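Side-chain contacts in early 35 kDa protein (Autographa californica nucleopolyhedrovirus, PDB 1P35), which blocks apoptosis of the infected insect cell by inhibiting caspases, and also suppresses the host's antiviral RNA interference: residues I3-V6 with E7-V10; V55-K58 with N59-L62; H121-D125 with K126-E130. All blocks are in the same frame, centred on the assembly; numbering follows the deposited sequence.

Contact 1: I3-V6 with E7-V10; sequences IFPV and EIDV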
loop_
_atom_site.group_PDB
_atom_site.type_symbol
_atom_site.label_atom_id
_atom_site.label_comp_id
_atom_site.label_asym_id
_atom_site.label_seq_id
_atom_site.Cartn_x
_atom_site.Cartn_y
_atom_site.Cartn_z
ATOM N N ILE A 3 16.652 -22.680 7.274
ATOM C CA ILE A 3 16.839 -22.705 5.825
ATOM C C ILE A 3 18.012 -23.507 5.307
ATOM O O ILE A 3 19.086 -23.515 5.898
ATOM C CB ILE A 3 16.914 -21.259 5.325
ATOM C CG1 ILE A 3 15.594 -20.557 5.695
ATOM C CG2 ILE A 3 17.176 -21.203 3.829
ATOM C CD1 ILE A 3 15.482 -19.111 5.191
ATOM N N PHE A 4 17.789 -24.189 4.189
ATOM C CA PHE A 4 18.817 -25.011 3.540
ATOM C C PHE A 4 18.671 -24.751 2.056
ATOM O O PHE A 4 17.562 -24.564 1.573
ATOM C CB PHE A 4 18.563 -26.515 3.770
ATOM C CG PHE A 4 19.533 -27.410 3.045
ATOM C CD1 PHE A 4 20.763 -27.715 3.610
ATOM C CD2 PHE A 4 19.279 -27.816 1.726
ATOM C CE1 PHE A 4 21.746 -28.398 2.866
ATOM C CE2 PHE A 4 20.245 -28.498 0.961
ATOM C CZ PHE A 4 21.487 -28.784 1.537
ATOM N N PRO A 5 19.773 -24.642 1.311
ATOM C CA PRO A 5 21.211 -24.652 1.574
ATOM C C PRO A 5 21.490 -23.603 2.642
ATOM O O PRO A 5 20.746 -22.639 2.748
ATOM C CB PRO A 5 21.786 -24.220 0.236
ATOM C CG PRO A 5 20.841 -24.894 -0.740
ATOM C CD PRO A 5 19.515 -24.486 -0.132
ATOM N N VAL A 6 22.574 -23.752 3.397
ATOM C CA VAL A 6 22.851 -22.791 4.457
ATOM C C VAL A 6 23.418 -21.427 4.042
ATOM O O VAL A 6 23.471 -20.496 4.847
ATOM C CB VAL A 6 23.756 -23.418 5.533
ATOM C CG1 VAL A 6 22.998 -24.545 6.253
ATOM C CG2 VAL A 6 25.033 -23.956 4.879
ATOM N N GLU A 7 23.849 -21.296 2.799
ATOM C CA GLU A 7 24.364 -20.006 2.346
ATOM C C GLU A 7 23.214 -18.979 2.456
ATOM O O GLU A 7 23.258 -18.058 3.262
ATOM C CB GLU A 7 24.828 -20.123 0.880
ATOM C CG GLU A 7 23.720 -20.638 -0.063
ATOM C CD GLU A 7 24.149 -20.832 -1.506
ATOM O OE1 GLU A 7 24.618 -19.849 -2.121
ATOM O OE2 GLU A 7 23.999 -21.968 -2.020
ATOM N N ILE A 8 22.187 -19.209 1.639
ATOM C CA ILE A 8 20.982 -18.405 1.511
ATOM C C ILE A 8 20.818 -17.205 2.418
ATOM O O ILE A 8 20.801 -17.349 3.626
ATOM C CB ILE A 8 19.717 -19.270 1.671
ATOM C CG1 ILE A 8 19.730 -20.406 0.655
ATOM C CG2 ILE A 8 18.478 -18.397 1.444
ATOM C CD1 ILE A 8 19.713 -19.906 -0.766
ATOM N N ASP A 9 20.641 -16.034 1.802
ATOM C CA ASP A 9 20.456 -14.783 2.507
ATOM C C ASP A 9 18.981 -14.361 2.451
ATOM O O ASP A 9 18.396 -14.245 1.386
ATOM C CB ASP A 9 21.343 -13.706 1.879
ATOM C CG ASP A 9 21.890 -12.743 2.908
ATOM O OD1 ASP A 9 21.111 -11.906 3.423
ATOM O OD2 ASP A 9 23.100 -12.852 3.225
ATOM N N VAL A 10 18.402 -14.140 3.619
ATOM C CA VAL A 10 17.020 -13.759 3.794
ATOM C C VAL A 10 16.892 -12.545 4.674
ATOM O O VAL A 10 17.812 -12.223 5.394
ATOM C CB VAL A 10 16.195 -14.935 4.488
ATOM C CG1 VAL A 10 16.805 -15.320 5.855
ATOM C CG2 VAL A 10 14.765 -14.506 4.714
#
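I3 meets I8 and V10 through its two branches, and P5 also packs on I8. From CB of I3 the side chain forks. CG2 is the short branch, set opposite the backbone N. It touches both I8 CB and I8 CG2 at 3.9 Å. The I3 and I8 side chains cross at about a right angle. CG1 starts the long branch, with chi2 -177° stretching it out. It ends in CD1, which comes to 4.1 Å from V10 CG1. One isoleucine thus bridges two residues further on in the chain. I3 also touches V42 and M44 of strand 42-48. The peptide bond before P5 is cis. P5 bends the chain here, and its O lies 3.2 Å from I8 CG1, a close approach. P5 CD lies 4.2 Å from the same I8 CG1. More loosely, E7 lays its side chain beside the P5 ring, with OE2 3.9 Å from CB of P5, although E7 is poorly ordered. E7 OE1 is held by Q37. I8 also packs on I33 and L38. The chain turns after a cis-proline, with I3, P5, I8 and V10 packed on its inner side, and passes from strand 2-4 into strand 10-21.

Contact 2: V55-K58 with N59-L62; sequences VTRK and NNNL. With PO4 (phosphate ion), chain D.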
loop_
_atom_site.group_PDB
_atom_site.type_symbol
_atom_site.label_atom_id
_atom_site.label_comp_id
_atom_site.label_asym_id
_atom_site.label_seq_id
_atom_site.Cartn_x
_atom_site.Cartn_y
_atom_site.Cartn_z
ATOM N N VAL A 55 -3.683 -25.737 2.658
ATOM C CA VAL A 55 -2.995 -24.477 2.425
ATOM C C VAL A 55 -4.074 -23.477 2.132
ATOM O O VAL A 55 -5.116 -23.825 1.593
ATOM C CB VAL A 55 -2.105 -24.520 1.183
ATOM C CG1 VAL A 55 -0.867 -25.394 1.431
ATOM C CG2 VAL A 55 -2.923 -25.104 0.036
ATOM N N THR A 56 -3.821 -22.223 2.446
ATOM C CA THR A 56 -4.833 -21.241 2.175
ATOM C C THR A 56 -4.271 -20.185 1.228
ATOM O O THR A 56 -3.096 -20.234 0.863
ATOM C CB THR A 56 -5.314 -20.624 3.495
ATOM O OG1 THR A 56 -4.194 -20.052 4.208
ATOM C CG2 THR A 56 -5.942 -21.689 4.348
ATOM N N ARG A 57 -5.126 -19.285 0.777
ATOM C CA ARG A 57 -4.729 -18.187 -0.113
ATOM C C ARG A 57 -5.208 -16.933 0.596
ATOM O O ARG A 57 -6.367 -16.846 1.020
ATOM C CB ARG A 57 -5.404 -18.318 -1.495
ATOM C CG ARG A 57 -5.060 -17.217 -2.573
ATOM C CD ARG A 57 -3.568 -17.131 -2.882
ATOM N NE ARG A 57 -3.224 -16.379 -4.102
ATOM C CZ ARG A 57 -3.422 -15.075 -4.322
ATOM N NH1 ARG A 57 -3.994 -14.292 -3.413
ATOM N NH2 ARG A 57 -3.011 -14.540 -5.467
ATOM N N LYS A 58 -4.299 -15.980 0.778
ATOM C CA LYS A 58 -4.653 -14.733 1.438
ATOM C C LYS A 58 -4.684 -13.649 0.394
ATOM O O LYS A 58 -4.130 -13.818 -0.700
ATOM C CB LYS A 58 -3.628 -14.382 2.535
ATOM C CG LYS A 58 -3.283 -15.548 3.425
ATOM C CD LYS A 58 -4.505 -16.244 4.058
ATOM C CE LYS A 58 -5.326 -15.321 4.918
ATOM N NZ LYS A 58 -6.465 -16.085 5.499
ATOM N N ASN A 59 -5.301 -12.525 0.749
ATOM C CA ASN A 59 -5.418 -11.390 -0.171
ATOM C C ASN A 59 -4.038 -10.762 -0.341
ATOM O O ASN A 59 -3.178 -10.925 0.526
ATOM C CB ASN A 59 -6.467 -10.396 0.370
ATOM C CG ASN A 59 -5.964 -9.549 1.545
ATOM O OD1 ASN A 59 -5.154 -8.648 1.360
ATOM N ND2 ASN A 59 -6.475 -9.812 2.733
ATOM N N ASN A 60 -3.829 -10.053 -1.452
ATOM C CA ASN A 60 -2.517 -9.508 -1.763
ATOM C C ASN A 60 -1.991 -8.452 -0.787
ATOM O O ASN A 60 -0.857 -8.071 -0.849
ATOM C CB ASN A 60 -2.484 -8.938 -3.223
ATOM C CG ASN A 60 -2.855 -9.985 -4.289
ATOM O OD1 ASN A 60 -2.448 -11.142 -4.211
ATOM N ND2 ASN A 60 -3.614 -9.568 -5.297
ATOM N N ASN A 61 -2.829 -7.975 0.108
ATOM C CA ASN A 61 -2.366 -6.959 1.012
ATOM C C ASN A 61 -2.089 -7.357 2.403
ATOM O O ASN A 61 -1.620 -6.507 3.181
ATOM C CB ASN A 61 -3.329 -5.799 1.066
ATOM C CG ASN A 61 -3.006 -4.821 0.050
ATOM O OD1 ASN A 61 -1.918 -4.900 -0.524
ATOM N ND2 ASN A 61 -3.909 -3.862 -0.190
ATOM N N LEU A 62 -2.368 -8.623 2.724
ATOM C CA LEU A 62 -2.159 -9.098 4.090
ATOM C C LEU A 62 -0.769 -8.807 4.678
ATOM O O LEU A 62 -0.629 -8.422 5.855
ATOM C CB LEU A 62 -2.416 -10.584 4.177
ATOM C CG LEU A 62 -2.438 -11.043 5.643
ATOM C CD1 LEU A 62 -3.430 -10.158 6.402
ATOM C CD2 LEU A 62 -2.881 -12.513 5.746
HETATM P P PO4 D . -8.153 -12.891 6.910
HETATM O O1 PO4 D . -7.742 -14.306 7.295
HETATM O O2 PO4 D . -9.179 -12.975 5.797
HETATM O O3 PO4 D . -8.758 -12.164 8.104
HETATM O O4 PO4 D . -6.920 -12.149 6.473
#
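The K58 side chain curls up over L62 and then reaches a phosphate. Its first three torsions all have the same sign and similar size, chi1 being -46°, and this coils the chain instead of extending it. L62 CD2 lies in the bend, 3.8 Å from K58 CB and also 3.8 Å from K58 CE. K58 NZ then donates a 2.8 Å hydrogen bond to phosphate O1. The phosphate probably comes from the crystallisation liquor. R16 of the same chain and R79 of the second subunit also hydrogen-bond to it, while E26 forms a salt bridge with K58 NZ. The chain here is a loop leading to helix 62-74, and N59 to L62 make a type I beta turn. N59 adds an Asx turn: its OD1 accepts from N61 N at 2.7 Å, with the donor tilted 25° from the carbonyl plane. This caps the approach to the helix, and R65 holds OD1 as well. On the other flank R57 NH1 gives a weak 2.8 Å bond to K58 O. The guanidinium also lies near the N60 amide, NH1 to OD1 3.6 Å, the two planes being 55° apart. The second subunit covers this flank, its E257 taking the backbone N of R57 and its S82 taking R57 NH2.

Contact 3: H121-D125 with K126-E130; sequences HDYTD and KKSIE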
loop_
_atom_site.group_PDB
_atom_site.type_symbol
_atom_site.label_atom_id
_atom_site.label_comp_id
_atom_site.label_asym_id
_atom_site.label_seq_id
_atom_site.Cartn_x
_atom_site.Cartn_y
_atom_site.Cartn_z
ATOM N N HIS A 121 14.737 -33.408 -4.034
ATOM C CA HIS A 121 14.997 -32.035 -4.501
ATOM C C HIS A 121 16.352 -31.873 -5.152
ATOM O O HIS A 121 16.876 -30.769 -5.319
ATOM C CB HIS A 121 14.779 -31.044 -3.346
ATOM C CG HIS A 121 13.359 -31.000 -2.907
ATOM N ND1 HIS A 121 12.344 -30.675 -3.776
ATOM C CD2 HIS A 121 12.764 -31.353 -1.742
ATOM C CE1 HIS A 121 11.179 -30.823 -3.172
ATOM N NE2 HIS A 121 11.404 -31.240 -1.937
ATOM N N ASP A 122 16.884 -33.020 -5.540
ATOM C CA ASP A 122 18.149 -33.135 -6.227
ATOM C C ASP A 122 19.379 -32.837 -5.363
ATOM O O ASP A 122 20.451 -32.526 -5.898
ATOM C CB ASP A 122 18.137 -32.250 -7.478
ATOM C CG ASP A 122 19.075 -32.762 -8.559
ATOM O OD1 ASP A 122 19.575 -33.905 -8.446
ATOM O OD2 ASP A 122 19.295 -32.019 -9.541
ATOM N N TYR A 123 19.233 -32.884 -4.037
ATOM C CA TYR A 123 20.408 -32.693 -3.190
ATOM C C TYR A 123 20.830 -34.090 -2.796
ATOM O O TYR A 123 20.197 -34.722 -1.938
ATOM C CB TYR A 123 20.110 -31.854 -1.936
ATOM C CG TYR A 123 19.819 -30.397 -2.226
ATOM C CD1 TYR A 123 20.856 -29.493 -2.445
ATOM C CD2 TYR A 123 18.515 -29.927 -2.300
ATOM C CE1 TYR A 123 20.598 -28.166 -2.728
ATOM C CE2 TYR A 123 18.244 -28.590 -2.584
ATOM C CZ TYR A 123 19.290 -27.716 -2.796
ATOM O OH TYR A 123 19.029 -26.397 -3.084
ATOM N N THR A 124 21.900 -34.577 -3.427
ATOM C CA THR A 124 22.381 -35.929 -3.160
ATOM C C THR A 124 23.817 -36.090 -2.684
ATOM O O THR A 124 24.179 -37.144 -2.181
ATOM C CB THR A 124 22.210 -36.823 -4.388
ATOM O OG1 THR A 124 23.009 -36.301 -5.458
ATOM C CG2 THR A 124 20.735 -36.855 -4.834
ATOM N N ASP A 125 24.646 -35.071 -2.828
ATOM C CA ASP A 125 26.031 -35.204 -2.385
ATOM C C ASP A 125 26.129 -35.329 -0.868
ATOM O O ASP A 125 25.212 -34.940 -0.138
ATOM C CB ASP A 125 26.853 -34.014 -2.890
ATOM C CG ASP A 125 26.240 -32.678 -2.525
ATOM O OD1 ASP A 125 25.061 -32.448 -2.876
ATOM O OD2 ASP A 125 26.945 -31.855 -1.899
ATOM N N LYS A 126 27.237 -35.871 -0.380
ATOM C CA LYS A 126 27.379 -36.023 1.059
ATOM C C LYS A 126 27.515 -34.643 1.715
ATOM O O LYS A 126 27.018 -34.412 2.819
ATOM C CB LYS A 126 28.597 -36.893 1.393
ATOM C CG LYS A 126 28.503 -37.564 2.776
ATOM C CD LYS A 126 29.754 -38.359 3.153
ATOM C CE LYS A 126 30.972 -37.428 3.289
ATOM N NZ LYS A 126 32.212 -38.103 3.822
ATOM N N LYS A 127 28.184 -33.731 1.023
ATOM C CA LYS A 127 28.388 -32.362 1.507
ATOM C C LYS A 127 27.038 -31.714 1.949
ATOM O O LYS A 127 26.898 -31.241 3.080
ATOM C CB LYS A 127 29.029 -31.558 0.364
ATOM C CG LYS A 127 29.491 -30.132 0.655
ATOM C CD LYS A 127 29.998 -29.484 -0.657
ATOM C CE LYS A 127 30.491 -28.045 -0.494
ATOM N NZ LYS A 127 31.751 -27.945 0.299
ATOM N N SER A 128 26.048 -31.728 1.054
ATOM C CA SER A 128 24.752 -31.130 1.319
ATOM C C SER A 128 23.974 -31.831 2.409
ATOM O O SER A 128 23.315 -31.193 3.242
ATOM C CB SER A 128 23.911 -31.108 0.040
ATOM O OG SER A 128 24.513 -30.304 -0.957
ATOM N N ILE A 129 24.059 -33.155 2.407
ATOM C CA ILE A 129 23.322 -33.948 3.360
ATOM C C ILE A 129 23.878 -33.814 4.756
ATOM O O ILE A 129 23.132 -33.831 5.729
ATOM C CB ILE A 129 23.272 -35.423 2.895
ATOM C CG1 ILE A 129 22.391 -35.491 1.652
ATOM C CG2 ILE A 129 22.730 -36.328 3.997
ATOM C CD1 ILE A 129 22.397 -36.789 0.948
ATOM N N GLU A 130 25.182 -33.644 4.862
ATOM C CA GLU A 130 25.769 -33.521 6.177
ATOM C C GLU A 130 25.528 -32.119 6.721
ATOM O O GLU A 130 25.351 -31.944 7.920
ATOM C CB GLU A 130 27.268 -33.835 6.131
ATOM C CG GLU A 130 27.579 -35.244 5.576
ATOM C CD GLU A 130 29.024 -35.681 5.791
ATOM O OE1 GLU A 130 29.946 -34.879 5.509
ATOM O OE2 GLU A 130 29.228 -36.838 6.229
#
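S128 OG lies close to both oxygens of the D125 carboxylate. It donates a hydrogen bond to D125 OD1 at 2.9 Å. The hydroxyl reaches OD1 on the syn side, 21° out of the carboxylate plane. The other oxygen, D125 OD2, accepts from the backbone S128 N at 3.1 Å. That donor comes from above the carboxylate plane, 65° out of it. One serine therefore holds both oxygens and fixes the turn of the carboxylate. D125 is the N-cap of helix 126-135. Its CG sits between its own backbone N and carbonyl carbon, chi1 53°, and this brings the oxygens over the first turn. Its negative charge probably interacts favourably with the positive end of the helix dipole. D125 O takes a weak bond from I129 N at 3.3 Å, which begins the regular helix pattern. K127 CB lies 3.1 Å from D125 OD2, but the chain leads away and NZ makes no ion pair with D125. The end of I129 comes toward the loop, where CD1 is 3.6 Å from T124 O. It also packs on F114 and L118 of helix 110-120. That helix ends in a Schellman motif with D122 as the C-prime residue. Y123 follows and sets its ring edge against S128, with CD1 4.0 Å from OG. Its own OH bonds to P41 O.

Overall arrangement
The three contacts come in series along the chain, and each lies at or beside a connection between secondary-structure elements. Contact 1 joins strand 2-4 to strand 10-21, contact 2 joins strand 52-55 to helix 62-74, and contact 3 joins helix 110-120 to helix 126-135. Contacts 1 and 3 are neighbours, their centres 14 Å apart. F4 and Y123 meet edge to face, and P5 also packs on Y123. The N-terminal strand is thus tied to the helical region. Contact 2 stands apart, its centre 25 Å from that of contact 1 and 33 Å from that of contact 3. It alone of the three touches the second subunit, so it lies at the interface between the two subunits.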